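Local coordinates for protein, Family 18 Chitinase (Crocus vernus, PDB 3SIM), which probably binds chitin and hydrolyses its glycosidic bonds, as a plant glycoside hydrolase of family 18 built on a TIM barrel, at residues 52-57 with 115-120. Sequence-based numbering, arbitrary orientation.
Sequences FNVFWD and QRYNLD. With ACT (acetate ion), chain C.
The backbones of V54 and Y117 stay well apart, 10.8 Å between their CA atoms, and no hydrogen bond joins 52-57 to 115-120, so side chains alone make this contact. W56 and Y117 form a T-shaped pair: the indole edge points at one face of the phenol, ring planes at 68°, centroids 5.3 Å apart. W56 CZ2 sits above that face toward its rim, 3.9 Å from Y117 CE2. W56 CG lies between backbone N and carbonyl carbon (chi1 71°), which brings the indole beneath V54; V54 CG1 lies 3.7 Å above the indole plane, over its centre, and 3.9 Å from Y117 OH, while V54 CG2 is 4.3 Å from Y117 CE1. Without the phenol ring, as with an alanine here, the W56 edge would probably lose the face it points at and a gap would open beside V54. W56 NE1 bonding to L61 O further fixes the indole's rotation. N53 ND2 donates hydrogen bonds to acetate OXT (3.2 Å, 166°) and Y39 O. Helix 99-116 runs down to a Schellman motif at N118, before barrel strand 121-125. P63 and I66 pack on Y117, W56 reaches V80 of strand 76-83, and strand 53-54 pairs antiparallel with 28-37.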
loop_
_atom_site.group_PDB
_atom_site.type_symbol
_atom_site.label_atom_id
_atom_site.label_comp_id
_atom_site.label_asym_id
_atom_site.label_seq_id
_atom_site.Cartn_x
_atom_site.Cartn_y
_atom_site.Cartn_z
ATOM N N PHE A 52 -12.761 -2.631 -11.802
ATOM C CA PHE A 52 -11.419 -2.105 -11.790
ATOM C C PHE A 52 -10.749 -1.966 -13.150
ATOM O O PHE A 52 -10.817 -2.829 -13.935
ATOM C CB PHE A 52 -10.593 -2.890 -10.787
ATOM C CG PHE A 52 -10.948 -2.560 -9.386
ATOM C CD1 PHE A 52 -10.318 -1.511 -8.730
ATOM C CD2 PHE A 52 -11.985 -3.183 -8.767
ATOM C CE1 PHE A 52 -10.682 -1.162 -7.464
ATOM C CE2 PHE A 52 -12.364 -2.826 -7.524
ATOM C CZ PHE A 52 -11.687 -1.819 -6.860
ATOM N N ASN A 53 -10.098 -0.848 -13.345
ATOM C CA ASN A 53 -9.193 -0.561 -14.416
ATOM C C ASN A 53 -7.744 -0.361 -13.918
ATOM O O ASN A 53 -7.560 -0.023 -12.811
ATOM C CB ASN A 53 -9.678 0.665 -15.194
ATOM C CG ASN A 53 -10.836 0.361 -16.101
ATOM O OD1 ASN A 53 -10.758 -0.498 -16.905
ATOM N ND2 ASN A 53 -11.893 1.058 -15.946
ATOM N N VAL A 54 -6.771 -0.614 -14.775
ATOM C CA VAL A 54 -5.361 -0.530 -14.495
ATOM C C VAL A 54 -4.789 0.888 -14.759
ATOM O O VAL A 54 -4.820 1.293 -15.834
ATOM C CB VAL A 54 -4.591 -1.592 -15.306
ATOM C CG1 VAL A 54 -3.127 -1.322 -15.349
ATOM C CG2 VAL A 54 -4.852 -2.969 -14.793
ATOM N N PHE A 55 -4.321 1.615 -13.758
ATOM C CA PHE A 55 -3.806 2.974 -13.977
ATOM C C PHE A 55 -2.293 3.176 -13.971
ATOM O O PHE A 55 -1.807 4.218 -14.232
ATOM C CB PHE A 55 -4.542 3.991 -13.123
ATOM C CG PHE A 55 -5.948 4.257 -13.563
ATOM C CD1 PHE A 55 -6.952 3.465 -13.143
ATOM C CD2 PHE A 55 -6.264 5.297 -14.396
ATOM C CE1 PHE A 55 -8.205 3.674 -13.544
ATOM C CE2 PHE A 55 -7.539 5.522 -14.777
ATOM C CZ PHE A 55 -8.507 4.706 -14.367
ATOM N N TRP A 56 -1.572 2.127 -13.624
ATOM C CA TRP A 56 -0.151 2.079 -13.882
ATOM C C TRP A 56 0.112 1.690 -15.309
ATOM O O TRP A 56 -0.776 1.256 -15.991
ATOM C CB TRP A 56 0.652 1.161 -12.943
ATOM C CG TRP A 56 0.467 -0.278 -13.114
ATOM C CD1 TRP A 56 1.228 -1.115 -13.831
ATOM C CD2 TRP A 56 -0.553 -1.056 -12.557
ATOM N NE1 TRP A 56 0.751 -2.367 -13.773
ATOM C CE2 TRP A 56 -0.348 -2.368 -12.980
ATOM C CE3 TRP A 56 -1.620 -0.784 -11.711
ATOM C CZ2 TRP A 56 -1.164 -3.382 -12.603
ATOM C CZ3 TRP A 56 -2.415 -1.778 -11.352
ATOM C CH2 TRP A 56 -2.202 -3.066 -11.796
ATOM N N ASP A 57 1.350 1.851 -15.704
ATOM C CA ASP A 57 1.787 1.603 -17.073
ATOM C C ASP A 57 2.249 0.139 -17.303
ATOM O O ASP A 57 3.343 -0.232 -16.985
ATOM C CB ASP A 57 2.824 2.676 -17.490
ATOM C CG ASP A 57 3.255 2.589 -18.970
ATOM O OD1 ASP A 57 2.996 1.651 -19.637
ATOM O OD2 ASP A 57 3.890 3.483 -19.407
ATOM N N GLN A 115 -4.639 -12.641 -11.672
ATOM C CA GLN A 115 -4.178 -13.807 -12.447
ATOM C C GLN A 115 -3.315 -13.402 -13.645
ATOM O O GLN A 115 -2.302 -13.916 -13.853
ATOM C CB GLN A 115 -5.340 -14.734 -12.874
ATOM C CG GLN A 115 -6.160 -15.316 -11.733
ATOM C CD GLN A 115 -7.370 -16.138 -12.176
ATOM O OE1 GLN A 115 -7.924 -15.920 -13.204
ATOM N NE2 GLN A 115 -7.751 -17.065 -11.384
ATOM N N ARG A 116 -3.756 -12.410 -14.383
ATOM C CA ARG A 116 -3.031 -11.926 -15.531
ATOM C C ARG A 116 -1.640 -11.365 -15.227
ATOM O O ARG A 116 -0.759 -11.653 -15.945
ATOM C CB ARG A 116 -3.842 -10.936 -16.376
ATOM C CG ARG A 116 -3.316 -10.770 -17.784
ATOM C CD ARG A 116 -4.185 -9.848 -18.632
ATOM N NE ARG A 116 -3.715 -8.481 -18.668
ATOM C CZ ARG A 116 -2.676 -8.084 -19.365
ATOM N NH1 ARG A 116 -2.330 -6.863 -19.390
ATOM N NH2 ARG A 116 -2.013 -8.935 -20.077
ATOM N N TYR A 117 -1.477 -10.599 -14.156
ATOM C CA TYR A 117 -0.191 -10.031 -13.785
ATOM C C TYR A 117 0.672 -10.970 -12.881
ATOM O O TYR A 117 1.748 -10.621 -12.466
ATOM C CB TYR A 117 -0.315 -8.617 -13.203
ATOM C CG TYR A 117 -0.671 -7.516 -14.217
ATOM C CD1 TYR A 117 -1.949 -7.360 -14.672
ATOM C CD2 TYR A 117 0.281 -6.647 -14.677
ATOM C CE1 TYR A 117 -2.262 -6.368 -15.594
ATOM C CE2 TYR A 117 -0.014 -5.660 -15.544
ATOM C CZ TYR A 117 -1.280 -5.521 -16.016
ATOM O OH TYR A 117 -1.559 -4.549 -16.880
ATOM N N ASN A 118 0.186 -12.155 -12.611
ATOM C CA ASN A 118 0.865 -13.048 -11.684
ATOM C C ASN A 118 1.045 -12.515 -10.225
ATOM O O ASN A 118 2.065 -12.669 -9.711
ATOM C CB ASN A 118 2.304 -13.361 -12.160
ATOM C CG ASN A 118 2.443 -13.597 -13.659
ATOM O OD1 ASN A 118 3.128 -12.842 -14.376
ATOM N ND2 ASN A 118 1.797 -14.637 -14.131
ATOM N N LEU A 119 0.069 -11.833 -9.672
ATOM C CA LEU A 119 0.145 -11.160 -8.363
ATOM C C LEU A 119 -0.144 -12.064 -7.169
ATOM O O LEU A 119 -0.840 -13.026 -7.290
ATOM C CB LEU A 119 -0.754 -9.926 -8.349
ATOM C CG LEU A 119 -0.573 -8.837 -9.422
ATOM C CD1 LEU A 119 -1.509 -7.637 -9.229
ATOM C CD2 LEU A 119 0.861 -8.436 -9.614
ATOM N N ASP A 120 0.374 -11.681 -6.019
ATOM C CA ASP A 120 0.300 -12.417 -4.777
ATOM C C ASP A 120 -0.594 -11.841 -3.664
ATOM O O ASP A 120 -0.914 -12.498 -2.699
ATOM C CB ASP A 120 1.715 -12.565 -4.257
ATOM C CG ASP A 120 2.658 -13.109 -5.297
ATOM O OD1 ASP A 120 2.556 -14.305 -5.558
ATOM O OD2 ASP A 120 3.434 -12.297 -5.851
HETATM C C ACT C . -15.214 -0.012 -17.296
HETATM O O ACT C . -16.414 0.164 -16.972
HETATM O OXT ACT C . -14.617 1.024 -17.680
HETATM C CH3 ACT C . -14.544 -1.370 -17.212
#